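Local coordinates for citryl-CoA lyase (Hydrogenobacter thermophilus, PDB 6HXP), which probably cleaves citryl-CoA to acetyl-CoA and oxaloacetate, as a citrate synthase relative that binds coenzyme A, at residues Thr149-Leu152 and Met153-Arg157; Trp203-Gly206 and Lys207-Ile211; Leu236-Glu239 and Arg240-Tyr244. All blocks are in the same frame, centred on the assembly; numbering follows the deposited sequence. Where two conformers were deposited one is given.

Contact 1: Thr149-Leu152 and Met153-Arg157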
loop_
_atom_site.group_PDB
_atom_site.type_symbol
_atom_site.label_atom_id
_atom_site.label_comp_id
_atom_site.label_asym_id
_atom_site.label_seq_id
_atom_site.Cartn_x
_atom_site.Cartn_y
_atom_site.Cartn_z
ATOM N N THR A 149 24.114 4.723 18.674
ATOM C CA THR A 149 24.315 6.149 18.828
ATOM C C THR A 149 25.808 6.436 19.023
ATOM O O THR A 149 26.332 7.350 18.391
ATOM C CB THR A 149 23.569 6.633 20.052
ATOM O OG1 THR A 149 22.179 6.496 19.767
ATOM C CG2 THR A 149 23.890 8.101 20.398
ATOM N N LYS A 150 26.472 5.671 19.898
ATOM C CA LYS A 150 27.896 5.876 20.173
ATOM C C LYS A 150 28.700 5.745 18.883
ATOM O O LYS A 150 29.574 6.560 18.638
ATOM C CB LYS A 150 28.415 4.889 21.225
ATOM C CG LYS A 150 29.885 5.157 21.579
ATOM C CD LYS A 150 30.351 4.366 22.756
ATOM C CE LYS A 150 31.710 4.840 23.230
ATOM N NZ LYS A 150 32.764 4.689 22.185
ATOM N N ARG A 151 28.392 4.767 18.048
ATOM C CA ARG A 151 29.148 4.585 16.817
ATOM C C ARG A 151 28.995 5.813 15.902
ATOM O O ARG A 151 29.987 6.323 15.360
ATOM C CB ARG A 151 28.676 3.320 16.100
ATOM C CG ARG A 151 29.370 3.021 14.767
ATOM C CD ARG A 151 30.845 2.831 14.961
ATOM N NE ARG A 151 31.457 2.483 13.687
ATOM C CZ ARG A 151 32.730 2.699 13.402
ATOM N NH1 ARG A 151 33.543 3.231 14.315
ATOM N NH2 ARG A 151 33.204 2.411 12.193
ATOM N N LEU A 152 27.753 6.265 15.729
ATOM C CA LEU A 152 27.478 7.418 14.871
ATOM C C LEU A 152 28.141 8.704 15.413
ATOM O O LEU A 152 28.698 9.486 14.634
ATOM C CB LEU A 152 25.992 7.632 14.712
ATOM C CG LEU A 152 25.313 6.666 13.766
ATOM C CD1 LEU A 152 23.794 6.755 13.921
ATOM C CD2 LEU A 152 25.698 6.963 12.291
ATOM N N MET A 153 28.072 8.913 16.717
ATOM C CA MET A 153 28.650 10.097 17.334
ATOM C C MET A 153 30.162 10.034 17.308
ATOM O O MET A 153 30.814 11.064 17.137
ATOM C CB MET A 153 28.096 10.381 18.744
ATOM C CG MET A 153 26.609 10.705 18.743
ATOM S SD MET A 153 26.257 12.180 17.727
ATOM C CE MET A 153 24.485 12.278 17.881
ATOM N N ASP A 154 30.744 8.838 17.456
ATOM C CA ASP A 154 32.207 8.710 17.375
ATOM C C ASP A 154 32.654 9.094 15.984
ATOM O O ASP A 154 33.662 9.786 15.840
ATOM C CB ASP A 154 32.668 7.264 17.644
ATOM C CG ASP A 154 32.602 6.837 19.091
ATOM O OD1 ASP A 154 32.443 7.724 19.971
ATOM O OD2 ASP A 154 32.701 5.604 19.352
ATOM N N ILE A 155 31.934 8.635 14.967
ATOM C CA ILE A 155 32.269 8.999 13.569
ATOM C C ILE A 155 32.119 10.510 13.380
ATOM O O ILE A 155 33.023 11.169 12.835
ATOM C CB ILE A 155 31.390 8.207 12.581
ATOM C CG1 ILE A 155 31.734 6.704 12.632
ATOM C CG2 ILE A 155 31.592 8.724 11.151
ATOM C CD1 ILE A 155 30.604 5.844 12.051
ATOM N N ALA A 156 30.999 11.071 13.862
ATOM C CA ALA A 156 30.775 12.523 13.745
ATOM C C ALA A 156 31.933 13.301 14.402
ATOM O O ALA A 156 32.374 14.295 13.850
ATOM C CB ALA A 156 29.485 12.892 14.410
ATOM N N ARG A 157 32.455 12.828 15.546
ATOM C CA ARG A 157 33.564 13.517 16.211
ATOM C C ARG A 157 34.879 13.346 15.439
ATOM O O ARG A 157 35.624 14.320 15.281
ATOM C CB ARG A 157 33.747 13.006 17.652
ATOM C CG ARG A 157 32.690 13.489 18.638
ATOM C CD ARG A 157 32.991 12.949 20.023
ATOM N NE ARG A 157 31.981 13.301 21.024
ATOM C CZ ARG A 157 31.901 14.476 21.642
ATOM N NH1 ARG A 157 32.742 15.454 21.336
ATOM N NH2 ARG A 157 30.965 14.687 22.555
HETATM O O HOH W 1 33.313 3.655 17.188
#
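Lys150 and Asp154 show how an i to i+4 pair on a helix can make one carboxylate oxygen, OD2 of Asp154, serve both a lysine and a water. The lysine chain runs out extended and bends at its last torsion (chi4 -61°), which brings NZ to 3.0 Å from OD2 of Asp154 in a hydrogen-bonded salt bridge. NZ takes the syn lone pair of that oxygen, the one on the side of OD1. The same OD2 accepts from a water 3.0 Å away, and this water in turn accepts from NH1 of Arg151 at 2.9 Å; the water lies at the edge of the guanidinium, in its plane. Arg151 and Asp154 are thus joined through water, NH1 of Arg151 being 5.6 Å from OD2 of Asp154.

The rest of the guanidinium is held from other directions. NH2 of Arg151 donates to the carbonyl of Val28 of the second subunit, while CD1 of Ile155 lies over one face of the group, offset toward the rim and 3.8 Å from NE of Arg151. Beneath these side chains the backbone amides of Met153, Asp154, Ile155 and Ala156 are satisfied by the carbonyls of Thr149, Lys150, Arg151 and Leu152, the ordinary helical i to i+4 pattern. The bond from Met153 N to Thr149 O is fairly straight, with 163° at the hydrogen. On the buried side, CG2 of Thr149 lies alongside CG of Met153, 4.1 Å away, and OG1 of Thr149 has its partner in the carbonyl of Leu186.

Apolar side chains of helix 147-158 meet helices 188-198 and 48-60 and also the second subunit, while along the other flank a relay of lysine, carboxylate, water and arginine leads to the subunit interface.

Contact 2: Trp203-Gly206 and Lys207-Ile211; sequences WRLG and KGFFI
The ring of Phe209 meets Leu205 at its outer end: CZ of Phe209 lies 3.7 Å from CD2 of Leu205, and the two side chains cross at about a right angle. The carbonyl oxygens of Leu205 and Gly206 approach the CD2 side of the same ring obliquely. Elsewhere round it, Phe201 packs edge-to-face with the phenylalanine, and Met54, Met57 and Leu41 add contacts from helices 48-60 and 33-42. The indole of Trp203 has CG of Arg204 over the centre of one face, 3.5 Å above the plane, and the ring of Phe210 meets that of Phe95 with planes at about 60°.

Phe209 reaches back to the turn because its CG stands anti to the carbonyl carbon (chi1 -55°), beside the backbone N, which swings the ring back alongside the first residues of the helix, to Leu205. The backbone beneath is a 3-10 turn running into helix 206-228. Gly208 N gives a weak bond to Leu205 O at 2.7 Å, bent to 129° at the hydrogen, and the bond from Phe209 N to Gly206 O, 3.4 Å long, is weak too. A water accepts from Lys207 N at 2.9 Å and donates to Arg204 O, so it bridges the 3-10 turn and the start of the helix. The ammonium of Lys207 points elsewhere, to the carbonyl of Phe95 and to Ser83 and Asn85 of the second subunit.

With an alanine here instead of Phe209, the loss of the ring would probably open a gap beside CD2 of Leu205 and take away the edge-to-face partner of Phe201. Because the bonds of Gly208 N and Phe209 N are weak, the Leu205-Phe209 contact and the bridging water probably carry much of the hold at this junction.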
loop_
_atom_site.group_PDB
_atom_site.type_symbol
_atom_site.label_atom_id
_atom_site.label_comp_id
_atom_site.label_asym_id
_atom_site.label_seq_id
_atom_site.Cartn_x
_atom_site.Cartn_y
_atom_site.Cartn_z
ATOM N N TRP A 203 12.763 18.768 9.820
ATOM C CA TRP A 203 12.253 17.649 10.650
ATOM C C TRP A 203 11.157 16.837 9.944
ATOM O O TRP A 203 11.020 15.633 10.167
ATOM C CB TRP A 203 11.742 18.163 12.008
ATOM C CG TRP A 203 10.533 19.058 11.934
ATOM C CD1 TRP A 203 10.525 20.422 11.987
ATOM C CD2 TRP A 203 9.163 18.651 11.997
ATOM N NE1 TRP A 203 9.230 20.888 11.957
ATOM C CE2 TRP A 203 8.374 19.825 11.970
ATOM C CE3 TRP A 203 8.526 17.416 12.030
ATOM C CZ2 TRP A 203 6.974 19.779 12.016
ATOM C CZ3 TRP A 203 7.140 17.375 12.125
ATOM C CH2 TRP A 203 6.385 18.547 12.024
ATOM N N ARG A 204 10.444 17.475 8.994
ATOM C CA ARG A 204 9.399 16.780 8.251
ATOM C C ARG A 204 9.932 15.743 7.280
ATOM O O ARG A 204 9.176 14.926 6.752
ATOM C CB ARG A 204 8.478 17.757 7.540
ATOM C CG ARG A 204 7.751 18.648 8.533
ATOM C CD ARG A 204 6.978 19.765 7.853
ATOM N NE ARG A 204 7.896 20.737 7.315
ATOM C CZ ARG A 204 7.555 21.774 6.555
ATOM N NH1 ARG A 204 6.272 22.035 6.308
ATOM N NH2 ARG A 204 8.491 22.587 6.079
ATOM N N LEU A 205 11.248 15.697 7.090
ATOM C CA LEU A 205 11.884 14.691 6.248
ATOM C C LEU A 205 12.420 13.483 7.072
ATOM O O LEU A 205 12.908 12.498 6.525
ATOM C CB LEU A 205 13.045 15.363 5.508
ATOM C CG LEU A 205 13.685 14.611 4.422
ATOM C CD1 LEU A 205 12.671 14.134 3.284
ATOM C CD2 LEU A 205 14.729 15.522 3.734
ATOM N N GLY A 206 12.289 13.513 8.401
ATOM C CA GLY A 206 12.902 12.508 9.258
ATOM C C GLY A 206 12.653 11.067 8.894
ATOM O O GLY A 206 13.584 10.259 8.873
ATOM N N LYS A 207 11.397 10.726 8.599
ATOM C CA LYS A 207 11.094 9.350 8.259
ATOM C C LYS A 207 11.726 8.983 6.924
ATOM O O LYS A 207 12.000 7.817 6.658
ATOM C CB LYS A 207 9.546 9.205 8.210
ATOM C CG LYS A 207 8.979 7.959 8.656
ATOM C CD LYS A 207 7.432 8.082 8.564
ATOM C CE LYS A 207 6.731 8.360 9.839
ATOM N NZ LYS A 207 5.355 7.888 9.689
ATOM N N GLY A 208 11.973 9.966 6.039
ATOM C CA GLY A 208 12.588 9.677 4.748
ATOM C C GLY A 208 13.903 8.977 4.842
ATOM O O GLY A 208 14.203 8.088 4.041
ATOM N N PHE A 209 14.734 9.377 5.821
ATOM C CA PHE A 209 16.035 8.741 5.979
ATOM C C PHE A 209 15.889 7.279 6.359
ATOM O O PHE A 209 16.635 6.403 5.847
ATOM C CB PHE A 209 16.919 9.494 6.982
ATOM C CG PHE A 209 17.070 10.952 6.602
ATOM C CD1 PHE A 209 17.746 11.322 5.448
ATOM C CD2 PHE A 209 16.439 11.947 7.348
ATOM C CE1 PHE A 209 17.834 12.676 5.086
ATOM C CE2 PHE A 209 16.522 13.270 6.974
ATOM C CZ PHE A 209 17.179 13.612 5.831
ATOM N N PHE A 210 14.949 7.002 7.242
ATOM C CA PHE A 210 14.645 5.640 7.675
ATOM C C PHE A 210 14.114 4.796 6.556
ATOM O O PHE A 210 14.615 3.694 6.307
ATOM C CB PHE A 210 13.673 5.662 8.843
ATOM C CG PHE A 210 13.414 4.324 9.467
ATOM C CD1 PHE A 210 14.456 3.569 9.981
ATOM C CD2 PHE A 210 12.132 3.843 9.614
ATOM C CE1 PHE A 210 14.215 2.349 10.610
ATOM C CE2 PHE A 210 11.900 2.612 10.232
ATOM C CZ PHE A 210 12.933 1.853 10.673
ATOM N N ILE A 211 13.215 5.358 5.761
ATOM C CA ILE A 211 12.684 4.598 4.639
ATOM C C ILE A 211 13.755 4.246 3.650
ATOM O O ILE A 211 13.869 3.109 3.186
ATOM C CB ILE A 211 11.569 5.421 3.958
ATOM C CG1 ILE A 211 10.340 5.578 4.884
ATOM C CG2 ILE A 211 11.148 4.745 2.619
ATOM C CD1 ILE A 211 9.478 6.689 4.533
HETATM O O HOH W 2 9.194 12.259 7.541
#

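Contact 3: Leu236-Glu239 and Arg240-Tyr244; sequences LDEE and RDVEY
Asp237 and Arg240 set their side chains at about a right angle, with carboxylate and guanidinium planes 56° apart, and are joined by a salt bridge of 3.1 Å from NE of Arg240 to OD2 of Asp237. NE meets the anti side of that oxygen, and the bond is bent. Asp241 approaches the guanidinium differently: its OD2 lies over one face, 3.2 Å above the plane and offset toward the rim, while its OD1 is 2.8 Å from NH1 of Arg240 as a purely ionic pair.

With CG beside its own backbone N (chi1 -56°), Asp241 turns back toward the start of the helix, where OD2 of Asp241 accepts from N of Asp237 at 2.8 Å in a nearly straight bond, met on its anti side and 35° out of the carboxylate plane. In return Asp241 N donates to Asp237 O at 2.7 Å. On another side, the side chains of Leu236 and Val242 cross at about a right angle, CD1 of Leu236 3.9 Å from CG2 of Val242. Glu238 carries its carboxylate to His12 of the fourth subunit.

This short helical turn, with Asp237 at its N-cap position, is followed by strand 242-244, paired in parallel with a strand of the fourth subunit. Shared between two carboxylates, Arg240 probably eases the closeness of Asp237 and Asp241.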
loop_
_atom_site.group_PDB
_atom_site.type_symbol
_atom_site.label_atom_id
_atom_site.label_comp_id
_atom_site.label_asym_id
_atom_site.label_seq_id
_atom_site.Cartn_x
_atom_site.Cartn_y
_atom_site.Cartn_z
ATOM N N LEU A 236 -1.432 -17.808 10.720
ATOM C CA LEU A 236 -1.431 -18.283 12.103
ATOM C C LEU A 236 -2.190 -19.597 12.195
ATOM O O LEU A 236 -2.911 -19.973 11.281
ATOM C CB LEU A 236 -2.104 -17.275 13.043
ATOM C CG LEU A 236 -1.641 -15.820 12.972
ATOM C CD1 LEU A 236 -2.426 -14.988 13.966
ATOM C CD2 LEU A 236 -0.142 -15.686 13.199
ATOM N N ASP A 237 -1.994 -20.298 13.322
ATOM C CA ASP A 237 -2.734 -21.521 13.687
ATOM C C ASP A 237 -3.650 -21.032 14.814
ATOM O O ASP A 237 -3.157 -20.619 15.864
ATOM C CB ASP A 237 -1.748 -22.582 14.164
ATOM C CG ASP A 237 -2.352 -23.834 14.779
ATOM O OD1 ASP A 237 -3.584 -24.035 14.648
ATOM O OD2 ASP A 237 -1.594 -24.622 15.360
ATOM N N GLU A 238 -4.946 -20.929 14.539
ATOM C CA GLU A 238 -5.892 -20.329 15.473
ATOM C C GLU A 238 -5.897 -21.025 16.829
ATOM O O GLU A 238 -5.832 -20.357 17.865
ATOM C CB GLU A 238 -7.300 -20.304 14.860
ATOM C CG GLU A 238 -8.146 -19.179 15.391
ATOM C CD GLU A 238 -9.547 -19.204 14.823
ATOM O OE1 GLU A 238 -9.806 -18.516 13.804
ATOM O OE2 GLU A 238 -10.401 -19.843 15.476
ATOM N N GLU A 239 -5.928 -22.364 16.833
ATOM C CA GLU A 239 -5.963 -23.109 18.096
ATOM C C GLU A 239 -4.708 -22.894 18.940
ATOM O O GLU A 239 -4.825 -22.779 20.154
ATOM C CB GLU A 239 -6.279 -24.609 17.888
ATOM C CG GLU A 239 -5.416 -25.385 16.901
ATOM C CD GLU A 239 -5.778 -26.858 16.815
ATOM O OE1 GLU A 239 -6.956 -27.159 16.514
ATOM O OE2 GLU A 239 -4.879 -27.709 17.007
ATOM N N ARG A 240 -3.536 -22.737 18.307
ATOM C CA ARG A 240 -2.264 -22.540 18.998
ATOM C C ARG A 240 -1.846 -21.096 19.282
ATOM O O ARG A 240 -1.236 -20.824 20.309
ATOM C CB ARG A 240 -1.167 -23.203 18.143
ATOM C CG ARG A 240 0.246 -23.177 18.717
ATOM C CD ARG A 240 1.193 -24.050 17.903
ATOM N NE ARG A 240 1.196 -23.696 16.479
ATOM C CZ ARG A 240 1.880 -22.684 15.954
ATOM N NH1 ARG A 240 2.632 -21.910 16.727
ATOM N NH2 ARG A 240 1.813 -22.435 14.653
ATOM N N ASP A 241 -2.089 -20.182 18.333
ATOM C CA ASP A 241 -1.576 -18.805 18.381
ATOM C C ASP A 241 -2.534 -17.719 18.771
ATOM O O ASP A 241 -2.083 -16.592 18.994
ATOM C CB ASP A 241 -1.069 -18.421 16.982
ATOM C CG ASP A 241 -0.022 -19.383 16.458
ATOM O OD1 ASP A 241 0.735 -19.951 17.295
ATOM O OD2 ASP A 241 0.010 -19.612 15.224
ATOM N N VAL A 242 -3.843 -17.985 18.718
ATOM C CA VAL A 242 -4.853 -16.967 18.944
ATOM C C VAL A 242 -5.649 -17.148 20.216
ATOM O O VAL A 242 -6.020 -18.263 20.539
ATOM C CB VAL A 242 -5.784 -16.956 17.697
ATOM C CG1 VAL A 242 -6.949 -15.982 17.867
ATOM C CG2 VAL A 242 -4.983 -16.654 16.427
ATOM N N GLU A 243 -5.919 -16.053 20.931
ATOM C CA GLU A 243 -6.825 -16.045 22.063
ATOM C C GLU A 243 -8.110 -15.326 21.606
ATOM O O GLU A 243 -8.065 -14.145 21.243
ATOM C CB GLU A 243 -6.218 -15.315 23.267
ATOM C CG GLU A 243 -7.155 -15.297 24.461
ATOM C CD GLU A 243 -6.731 -14.475 25.658
ATOM O OE1 GLU A 243 -5.598 -13.944 25.662
ATOM O OE2 GLU A 243 -7.542 -14.377 26.607
ATOM N N TYR A 244 -9.235 -16.030 21.619
ATOM C CA TYR A 244 -10.530 -15.445 21.292
ATOM C C TYR A 244 -11.152 -14.850 22.564
ATOM O O TYR A 244 -11.231 -15.513 23.601
ATOM C CB TYR A 244 -11.445 -16.476 20.664
ATOM C CG TYR A 244 -12.783 -15.904 20.289
ATOM C CD1 TYR A 244 -12.921 -15.084 19.174
ATOM C CD2 TYR A 244 -13.926 -16.238 20.994
ATOM C CE1 TYR A 244 -14.143 -14.530 18.837
ATOM C CE2 TYR A 244 -15.162 -15.704 20.657
ATOM C CZ TYR A 244 -15.274 -14.883 19.549
ATOM O OH TYR A 244 -16.513 -14.413 19.198
#

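Overall arrangement
The three contacts follow one another along the chain without touching. Contacts 1 and 2 both belong to the citrate synthase-like part of the chain and sit closest, their centres about 19 Å apart and nearest atoms about 10 Å. Both meet the second subunit, and both lie near the coenzyme A pocket without lining it: the side chain of Thr149 is about 11 Å from bound coenzyme A and that of Lys207 about 10 Å. Contact 3 lies away from the coenzyme A site, its centre about 36 Å from that of contact 2 and about 44 Å from that of contact 1. It lies at subunit interfaces instead, meeting the third and fourth subunits on the extended C-terminal part of the chain.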